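Local coordinates for protein 6-phosphogluconate dehydrogenase (Decarboxylating) (PDB 4E21) that probably catalyses the NADP-linked oxidative decarboxylation of 6-phosphogluconate to ribulose 5-phosphate in the pentose phosphate pathway, at residues V50-N54 with V55-Q59; M88-A91 with A92-D95; E226-N229 with I230-H233; W308-A311 with A312-E316. All blocks are in the same frame, centred on the assembly; numbering follows the deposited sequence.

Interaction 1 (V50-N54 with V55-Q59); sequences VYDLN and VNAVQ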
loop_
_atom_site.group_PDB
_atom_site.type_symbol
_atom_site.label_atom_id
_atom_site.label_comp_id
_atom_site.label_asym_id
_atom_site.label_seq_id
_atom_site.Cartn_x
_atom_site.Cartn_y
_atom_site.Cartn_z
ATOM N N VAL B 50 -10.571 15.766 43.146
ATOM C CA VAL B 50 -9.967 16.116 41.870
ATOM C C VAL B 50 -8.989 17.265 41.991
ATOM O O VAL B 50 -8.971 17.989 42.986
ATOM C CB VAL B 50 -11.028 16.452 40.799
ATOM C CG1 VAL B 50 -12.121 15.414 40.831
ATOM C CG2 VAL B 50 -11.599 17.857 41.026
ATOM N N TYR B 51 -8.174 17.426 40.957
ATOM C CA TYR B 51 -7.178 18.472 40.950
ATOM C C TYR B 51 -6.683 18.745 39.527
ATOM O O TYR B 51 -6.570 17.830 38.705
ATOM C CB TYR B 51 -6.002 18.107 41.864
ATOM C CG TYR B 51 -4.881 19.107 41.755
ATOM C CD1 TYR B 51 -5.008 20.384 42.294
ATOM C CD2 TYR B 51 -3.718 18.795 41.074
ATOM C CE1 TYR B 51 -3.987 21.316 42.166
ATOM C CE2 TYR B 51 -2.694 19.706 40.951
ATOM C CZ TYR B 51 -2.829 20.967 41.494
ATOM O OH TYR B 51 -1.797 21.873 41.362
ATOM N N ASP B 52 -6.375 20.004 39.247
ATOM C CA ASP B 52 -5.839 20.383 37.956
ATOM C C ASP B 52 -5.026 21.674 38.084
ATOM O O ASP B 52 -5.426 22.604 38.791
ATOM C CB ASP B 52 -6.979 20.544 36.933
ATOM C CG ASP B 52 -6.485 20.516 35.490
ATOM O OD1 ASP B 52 -5.810 21.476 35.050
ATOM O OD2 ASP B 52 -6.792 19.534 34.783
ATOM N N LEU B 53 -3.885 21.721 37.399
ATOM C CA LEU B 53 -3.044 22.914 37.389
ATOM C C LEU B 53 -3.872 24.150 37.034
ATOM O O LEU B 53 -3.532 25.267 37.431
ATOM C CB LEU B 53 -1.902 22.751 36.386
ATOM C CG LEU B 53 -0.484 23.084 36.864
ATOM C CD1 LEU B 53 -0.406 24.510 37.440
ATOM C CD2 LEU B 53 0.008 22.042 37.883
ATOM N N ASN B 54 -4.959 23.937 36.288
ATOM C CA ASN B 54 -5.882 25.005 35.892
ATOM C C ASN B 54 -7.081 25.130 36.851
ATOM O O ASN B 54 -7.992 24.293 36.860
ATOM C CB ASN B 54 -6.338 24.807 34.436
ATOM C CG ASN B 54 -7.293 25.893 33.958
ATOM O OD1 ASN B 54 -8.303 26.174 34.600
ATOM N ND2 ASN B 54 -6.986 26.490 32.809
ATOM N N VAL B 55 -7.070 26.192 37.653
ATOM C CA VAL B 55 -8.036 26.348 38.732
ATOM C C VAL B 55 -9.466 26.470 38.230
ATOM O O VAL B 55 -10.395 25.956 38.863
ATOM C CB VAL B 55 -7.688 27.558 39.629
ATOM C CG1 VAL B 55 -7.669 28.846 38.805
ATOM C CG2 VAL B 55 -8.666 27.659 40.800
ATOM N N ASN B 56 -9.642 27.154 37.098
ATOM C CA ASN B 56 -10.965 27.296 36.489
ATOM C C ASN B 56 -11.600 25.917 36.320
ATOM O O ASN B 56 -12.790 25.741 36.577
ATOM C CB ASN B 56 -10.898 28.041 35.142
ATOM C CG ASN B 56 -10.219 29.418 35.249
ATOM O OD1 ASN B 56 -9.443 29.814 34.372
ATOM N ND2 ASN B 56 -10.501 30.141 36.329
ATOM N N ALA B 57 -10.785 24.936 35.927
ATOM C CA ALA B 57 -11.251 23.560 35.714
ATOM C C ALA B 57 -11.705 22.866 37.002
ATOM O O ALA B 57 -12.760 22.221 37.031
ATOM C CB ALA B 57 -10.177 22.733 35.009
ATOM N N VAL B 58 -10.904 22.989 38.063
ATOM C CA VAL B 58 -11.272 22.411 39.358
ATOM C C VAL B 58 -12.570 23.023 39.856
ATOM O O VAL B 58 -13.475 22.319 40.308
ATOM C CB VAL B 58 -10.207 22.664 40.441
ATOM C CG1 VAL B 58 -10.634 22.006 41.735
ATOM C CG2 VAL B 58 -8.841 22.167 39.986
ATOM N N GLN B 59 -12.643 24.349 39.777
ATOM C CA GLN B 59 -13.816 25.073 40.248
ATOM C C GLN B 59 -15.081 24.574 39.555
ATOM O O GLN B 59 -16.097 24.295 40.210
ATOM C CB GLN B 59 -13.630 26.584 40.074
ATOM C CG GLN B 59 -12.920 27.231 41.275
ATOM C CD GLN B 59 -12.335 28.600 40.958
ATOM O OE1 GLN B 59 -12.030 28.898 39.803
ATOM N NE2 GLN B 59 -12.176 29.438 41.984
#
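Asn54 and Ala57 make the chief polar contact here. Asn54 is the N-cap of the helix that starts at Val55. Its OD1 accepts from the backbone N of Ala57 at 3.1 Å, with an N-H...O angle of 149°. The donor is tilted 28° from the plane of the side-chain carbonyl. The side chain reaches that N-H because CG stands opposite the backbone N (chi1 -180°), which places the amide beside the backbone N-H groups of the first turn. The same N-H of Ala57 also makes a weak bond to the backbone O of Asn54. That O takes a second weak bond from Val58 N at 3.4 Å, so the cap grips the helix start through side chain and backbone together.

Just before the cap, Asp52 folds back in an Asx turn. Its OD1 lies 2.9 Å from the backbone N of Asn54, although the position of that N is less sure. The other oxygen, OD2, accepts from the backbone N of Leu30, so one carboxylate ties two loops.

The packing centres on Val58. Its CG2 sits 3.4 Å from the backbone N of Asp52 and also meets Asp52 CB. Its other branch, CG1, approaches Val50 CG2 at 4.3 Å, a loose apolar touch. The methyl of Ala57 faces Asp52 CB at 4.3 Å.

The contact joins the end of strand 47-51 to helix 55-63 in the nucleotide-binding domain. The strand is outermost in the sheet within this chain. Val50 and Val58 both rest on Leu30, part of what is probably the glycine-rich nucleotide-binding segment of a Rossmann fold.

Interaction 2 (M88-A91 with A92-D95); sequences MVPA and AVVD
Pro90 and Val93 are joined by a beta turn that leads into helix 94-101, with Ala91 and Ala92 near type I backbone angles. Val93 N donates to Pro90 O at 3.1 Å. One residue on, Val94 N makes a weak bond to Ala91 O at 3.5 Å. A water continues the series: it donates to Ala91 O and accepts from Asp95 N, each at 2.9 Å.

Three valines and a proline form the apolar side of the turn. Val89 CG2 meets Val94 CG2 at 3.8 Å, and the two side chains cross obliquely. Val93 lies across Val89 at about a right angle, with CG1 4.1 Å from Val89 CB. With CG1 anti to the backbone N (chi1 162°) and set against Val89, the other branch of Val93, CG2, touches Pro90 CB at 4.1 Å. Val94 CG2 also lies 3.4 Å from Pro90 O.

Val89 rests on Ile28 of strand 24-28, and Asp95 forms salt bridges with Arg124 and Arg125. The arrangement is the strand-to-helix connection after parallel strand 84-87 of a Rossmann-type domain, beside the probable glycine-rich loop.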
loop_
_atom_site.group_PDB
_atom_site.type_symbol
_atom_site.label_atom_id
_atom_site.label_comp_id
_atom_site.label_asym_id
_atom_site.label_seq_id
_atom_site.Cartn_x
_atom_site.Cartn_y
_atom_site.Cartn_z
HETATM N N MSE B 88 -5.229 11.771 34.049
HETATM C CA MSE B 88 -5.750 12.024 32.705
HETATM C C MSE B 88 -5.144 13.337 32.217
HETATM O O MSE B 88 -5.865 14.268 31.851
HETATM C CB MSE B 88 -7.280 12.136 32.674
HETATM C CG MSE B 88 -8.047 10.823 32.661
HETATM SE SE MSE B 88 -7.292 9.461 31.467
HETATM C CE MSE B 88 -8.901 8.639 30.833
ATOM N N VAL B 89 -3.817 13.409 32.241
ATOM C CA VAL B 89 -3.099 14.572 31.734
ATOM C C VAL B 89 -2.473 14.278 30.358
ATOM O O VAL B 89 -2.426 13.125 29.925
ATOM C CB VAL B 89 -2.006 15.026 32.731
ATOM C CG1 VAL B 89 -2.631 15.398 34.056
ATOM C CG2 VAL B 89 -0.975 13.936 32.947
ATOM N N PRO B 90 -2.022 15.328 29.651
ATOM C CA PRO B 90 -1.228 15.106 28.442
ATOM C C PRO B 90 -0.043 14.189 28.692
ATOM O O PRO B 90 0.514 14.175 29.793
ATOM C CB PRO B 90 -0.751 16.515 28.087
ATOM C CG PRO B 90 -1.900 17.378 28.491
ATOM C CD PRO B 90 -2.463 16.733 29.760
ATOM N N ALA B 91 0.324 13.422 27.672
ATOM C CA ALA B 91 1.417 12.469 27.768
ATOM C C ALA B 91 2.695 13.162 28.208
ATOM O O ALA B 91 3.525 12.588 28.935
ATOM C CB ALA B 91 1.634 11.771 26.416
ATOM N N ALA B 92 2.827 14.409 27.756
ATOM C CA ALA B 92 4.058 15.186 27.891
ATOM C C ALA B 92 4.228 15.767 29.294
ATOM O O ALA B 92 5.293 16.272 29.642
ATOM C CB ALA B 92 4.086 16.310 26.851
ATOM N N VAL B 93 3.161 15.692 30.078
ATOM C CA VAL B 93 3.101 16.300 31.399
ATOM C C VAL B 93 3.267 15.234 32.492
ATOM O O VAL B 93 3.490 15.550 33.667
ATOM C CB VAL B 93 1.746 17.039 31.563
ATOM C CG1 VAL B 93 1.437 17.296 33.026
ATOM C CG2 VAL B 93 1.760 18.339 30.781
ATOM N N VAL B 94 3.175 13.969 32.084
ATOM C CA VAL B 94 3.138 12.847 33.008
ATOM C C VAL B 94 4.366 12.755 33.903
ATOM O O VAL B 94 4.241 12.728 35.113
ATOM C CB VAL B 94 2.924 11.506 32.291
ATOM C CG1 VAL B 94 2.992 10.363 33.280
ATOM C CG2 VAL B 94 1.562 11.494 31.611
ATOM N N ASP B 95 5.546 12.701 33.308
ATOM C CA ASP B 95 6.757 12.488 34.085
ATOM C C ASP B 95 6.925 13.584 35.143
ATOM O O ASP B 95 7.355 13.314 36.264
ATOM C CB ASP B 95 7.991 12.386 33.179
ATOM C CG ASP B 95 8.232 10.958 32.640
ATOM O OD1 ASP B 95 8.060 9.982 33.399
ATOM O OD2 ASP B 95 8.613 10.801 31.453
HETATM O O HOH W 1 5.981 12.898 30.434
#

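Interaction 3 (E226-N229 with I230-H233); sequences EGLN and ILHH
Asn229 and His233 are brought together by two different first torsions. In Asn229, CG is anti to the backbone N (chi1 -160°), which carries the amide along the helix towards its end. In His233, CG is anti to the carbonyl carbon (chi1 -80°), which turns the ring back over the last turn. ND1 then donates to Asn229 O at 2.8 Å. That oxygen lies at the ring edge, in the ring plane. His233 N bonds weakly to the same O, so one carbonyl accepts both the ring N-H and, weakly, the backbone N-H of His233. Asn229 OD1 is 2.9 Å from His233 CE1, with amide and ring planes 66° apart.

This is the C-terminal end of the long helix 205-232 of the C-terminal domain, and His233 is the first residue to leave helical geometry. Regular i to i+4 bonds run up to this point, such as Leu231 N to Gly227 O at 3.1 Å. On its far edge, His233 NE2 is hydrogen-bonded to Glu336 OE1 of the third subunit. An alanine here would remove the imidazole and would probably leave Asn229 O without its ring donor and that Glu336 OE1 without its mate.

On another side of the helix, Leu228 CD2 meets Leu231 CD1 at 4.0 Å, and both leucines pack on helix 262-269. Ile230 lays CG1 3.3 Å from Glu226 O. The carboxylate of Glu226 accepts from the backbone N atoms of Val322 and Leu323 of the second subunit, while Asn229 ND2 donates to the backbone O of Glu336 of the third subunit and the ring of His232 stacks with Phe339 of that third subunit.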
loop_
_atom_site.group_PDB
_atom_site.type_symbol
_atom_site.label_atom_id
_atom_site.label_comp_id
_atom_site.label_asym_id
_atom_site.label_seq_id
_atom_site.Cartn_x
_atom_site.Cartn_y
_atom_site.Cartn_z
ATOM N N GLU B 226 -12.248 5.236 1.786
ATOM C CA GLU B 226 -11.815 4.943 0.418
ATOM C C GLU B 226 -12.987 4.399 -0.402
ATOM O O GLU B 226 -13.173 4.785 -1.560
ATOM C CB GLU B 226 -10.663 3.926 0.386
ATOM C CG GLU B 226 -9.258 4.519 0.597
ATOM C CD GLU B 226 -8.136 3.449 0.535
ATOM O OE1 GLU B 226 -8.410 2.285 0.119
ATOM O OE2 GLU B 226 -6.985 3.779 0.901
ATOM N N GLY B 227 -13.775 3.517 0.208
ATOM C CA GLY B 227 -14.896 2.907 -0.481
ATOM C C GLY B 227 -15.983 3.923 -0.776
ATOM O O GLY B 227 -16.508 3.976 -1.891
ATOM N N LEU B 228 -16.325 4.724 0.230
ATOM C CA LEU B 228 -17.263 5.824 0.035
ATOM C C LEU B 228 -16.744 6.804 -1.023
ATOM O O LEU B 228 -17.524 7.361 -1.775
ATOM C CB LEU B 228 -17.595 6.536 1.364
ATOM C CG LEU B 228 -18.495 5.695 2.287
ATOM C CD1 LEU B 228 -18.627 6.231 3.733
ATOM C CD2 LEU B 228 -19.866 5.483 1.635
ATOM N N ASN B 229 -15.430 6.980 -1.109
ATOM C CA ASN B 229 -14.853 7.867 -2.116
ATOM C C ASN B 229 -15.053 7.315 -3.538
ATOM O O ASN B 229 -15.292 8.066 -4.489
ATOM C CB ASN B 229 -13.361 8.101 -1.824
ATOM C CG ASN B 229 -12.824 9.345 -2.503
ATOM O OD1 ASN B 229 -13.586 10.140 -3.039
ATOM N ND2 ASN B 229 -11.506 9.529 -2.473
ATOM N N ILE B 230 -14.943 5.995 -3.674
ATOM C CA ILE B 230 -15.245 5.319 -4.940
ATOM C C ILE B 230 -16.733 5.526 -5.347
ATOM O O ILE B 230 -17.039 5.858 -6.507
ATOM C CB ILE B 230 -14.884 3.803 -4.851
ATOM C CG1 ILE B 230 -13.377 3.624 -4.633
ATOM C CG2 ILE B 230 -15.399 3.017 -6.075
ATOM C CD1 ILE B 230 -12.973 2.199 -4.320
ATOM N N LEU B 231 -17.643 5.336 -4.396
ATOM C CA LEU B 231 -19.065 5.601 -4.627
ATOM C C LEU B 231 -19.295 7.063 -5.005
ATOM O O LEU B 231 -20.095 7.357 -5.862
ATOM C CB LEU B 231 -19.867 5.285 -3.376
ATOM C CG LEU B 231 -19.950 3.809 -2.984
ATOM C CD1 LEU B 231 -20.800 3.619 -1.735
ATOM C CD2 LEU B 231 -20.494 2.986 -4.162
ATOM N N HIS B 232 -18.560 7.965 -4.359
ATOM C CA HIS B 232 -18.687 9.405 -4.547
ATOM C C HIS B 232 -18.275 9.810 -5.962
ATOM O O HIS B 232 -18.734 10.803 -6.494
ATOM C CB HIS B 232 -17.813 10.132 -3.483
ATOM C CG HIS B 232 -17.806 11.625 -3.607
ATOM N ND1 HIS B 232 -18.903 12.406 -3.298
ATOM C CD2 HIS B 232 -16.824 12.484 -3.975
ATOM C CE1 HIS B 232 -18.603 13.680 -3.493
ATOM N NE2 HIS B 232 -17.348 13.754 -3.903
ATOM N N HIS B 233 -17.403 9.016 -6.562
ATOM C CA HIS B 233 -16.863 9.291 -7.883
ATOM C C HIS B 233 -17.524 8.424 -8.964
ATOM O O HIS B 233 -17.032 8.362 -10.086
ATOM C CB HIS B 233 -15.357 9.010 -7.893
ATOM C CG HIS B 233 -14.521 10.104 -7.301
ATOM N ND1 HIS B 233 -14.322 10.243 -5.938
ATOM C CD2 HIS B 233 -13.788 11.078 -7.893
ATOM C CE1 HIS B 233 -13.524 11.272 -5.719
ATOM N NE2 HIS B 233 -13.184 11.793 -6.888
#

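Interaction 4 (W308-A311 with A312-E316); sequences WTVA and AAIDE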
loop_
_atom_site.group_PDB
_atom_site.type_symbol
_atom_site.label_atom_id
_atom_site.label_comp_id
_atom_site.label_asym_id
_atom_site.label_seq_id
_atom_site.Cartn_x
_atom_site.Cartn_y
_atom_site.Cartn_z
ATOM N N TRP B 308 2.836 4.769 16.465
ATOM C CA TRP B 308 3.470 3.808 17.360
ATOM C C TRP B 308 3.142 2.390 16.928
ATOM O O TRP B 308 3.954 1.495 17.064
ATOM C CB TRP B 308 3.044 4.026 18.820
ATOM C CG TRP B 308 3.223 5.442 19.279
ATOM C CD1 TRP B 308 4.035 6.390 18.719
ATOM C CD2 TRP B 308 2.602 6.068 20.415
ATOM N NE1 TRP B 308 3.938 7.570 19.412
ATOM C CE2 TRP B 308 3.067 7.402 20.461
ATOM C CE3 TRP B 308 1.696 5.630 21.389
ATOM C CZ2 TRP B 308 2.657 8.308 21.454
ATOM C CZ3 TRP B 308 1.282 6.534 22.379
ATOM C CH2 TRP B 308 1.763 7.855 22.401
ATOM N N THR B 309 1.939 2.193 16.416
ATOM C CA THR B 309 1.501 0.872 15.969
ATOM C C THR B 309 2.352 0.379 14.811
ATOM O O THR B 309 2.793 -0.773 14.801
ATOM C CB THR B 309 0.013 0.865 15.503
ATOM O OG1 THR B 309 -0.846 1.217 16.593
ATOM C CG2 THR B 309 -0.374 -0.505 15.000
ATOM N N VAL B 310 2.574 1.249 13.832
ATOM C CA VAL B 310 3.421 0.905 12.690
ATOM C C VAL B 310 4.886 0.652 13.120
ATOM O O VAL B 310 5.540 -0.268 12.614
ATOM C CB VAL B 310 3.357 1.993 11.622
ATOM C CG1 VAL B 310 4.404 1.731 10.521
ATOM C CG2 VAL B 310 1.908 2.092 11.057
ATOM N N ALA B 311 5.384 1.458 14.058
ATOM C CA ALA B 311 6.710 1.222 14.642
ATOM C C ALA B 311 6.813 -0.176 15.269
ATOM O O ALA B 311 7.814 -0.862 15.070
ATOM C CB ALA B 311 7.071 2.299 15.669
ATOM N N ALA B 312 5.786 -0.599 16.011
ATOM C CA ALA B 312 5.773 -1.937 16.608
ATOM C C ALA B 312 5.769 -2.996 15.522
ATOM O O ALA B 312 6.521 -3.962 15.578
ATOM C CB ALA B 312 4.590 -2.110 17.525
ATOM N N ALA B 313 4.943 -2.789 14.508
ATOM C CA ALA B 313 4.904 -3.692 13.368
ATOM C C ALA B 313 6.274 -3.851 12.731
ATOM O O ALA B 313 6.715 -4.963 12.433
ATOM C CB ALA B 313 3.902 -3.194 12.346
ATOM N N ILE B 314 6.939 -2.732 12.488
ATOM C CA ILE B 314 8.260 -2.765 11.877
ATOM C C ILE B 314 9.249 -3.566 12.744
ATOM O O ILE B 314 9.983 -4.420 12.239
ATOM C CB ILE B 314 8.813 -1.348 11.682
ATOM C CG1 ILE B 314 7.925 -0.581 10.715
ATOM C CG2 ILE B 314 10.245 -1.383 11.198
ATOM C CD1 ILE B 314 7.532 -1.395 9.600
ATOM N N ASP B 315 9.273 -3.291 14.040
ATOM C CA ASP B 315 10.193 -4.007 14.939
ATOM C C ASP B 315 9.939 -5.501 14.941
ATOM O O ASP B 315 10.878 -6.299 15.028
ATOM C CB ASP B 315 10.032 -3.528 16.381
ATOM C CG ASP B 315 10.658 -2.176 16.624
ATOM O OD1 ASP B 315 10.395 -1.605 17.703
ATOM O OD2 ASP B 315 11.400 -1.687 15.743
ATOM N N GLU B 316 8.655 -5.860 14.886
ATOM C CA GLU B 316 8.202 -7.240 14.983
ATOM C C GLU B 316 8.308 -8.004 13.662
ATOM O O GLU B 316 8.202 -9.225 13.657
ATOM C CB GLU B 316 6.746 -7.291 15.495
ATOM C CG GLU B 316 6.605 -6.945 16.957
ATOM C CD GLU B 316 5.170 -6.835 17.397
ATOM O OE1 GLU B 316 4.906 -6.212 18.439
ATOM O OE2 GLU B 316 4.300 -7.368 16.716
HETATM O O HOH W 2 10.302 0.569 14.517
#
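Val310 and Ile314 sit one turn apart on helix 305-316, where four successive i to i+4 bonds run from Ala312 N to Trp308 O through to Asp315 N to Ala311 O, the shortest being Ile314 N to Val310 O at 2.8 Å.

Ile314 packs back on the same carbonyl. Its CG1 is anti to the carbonyl carbon (chi1 -63°). This places CG1 beside the backbone N, on the side of the preceding turn, and so within 3.1 Å of Val310 O. It also meets Val310 CG1 at 4.2 Å, the one apolar side-chain contact between the segments. Two alanine methyls also lie against backbone oxygens: Ala312 CB is 3.5 Å from Thr309 O, and Ala313 CB is 3.4 Å from Val310 O.

Ala311 O has a second donor besides Asp315 N. A water donates to it at 2.9 Å and to Asp315 OD2 at 2.8 Å, so it bridges backbone and carboxylate. Asp315 OD1 accepts a hydrogen bond from Tyr256 OH of the second subunit.

Within the chain, Thr309 and Ala312 pack on Met211 of helix 205-232, while Val310 faces Ser324 and Leu327 of helix 321-333. Ala313 meets Ile230 of the second subunit, and Val310 and Ile314 rest on Tyr328 of the fourth.

Interactions 1 and 2 belong to the nucleotide-binding domain, with centres about 15 Å apart. Interaction 1 includes the end of strand 47-51; interaction 2 lies in the connection after strand 84-87; each leads into the next helix. Interaction 1 is partly buried, with a polar cap; interaction 2 lies at the surface, with valines and a water. Interactions 3 and 4 belong to the C-terminal domain and are buried. They lie at the end of helix 205-232 and along helix 305-316, with polar links to the second subunit. Interaction 3 adds a ring-to-carbonyl bond, whereas interaction 4 is regular helix with an aliphatic contact and a water bridge. No other chain of the assembly touches interactions 1 and 2.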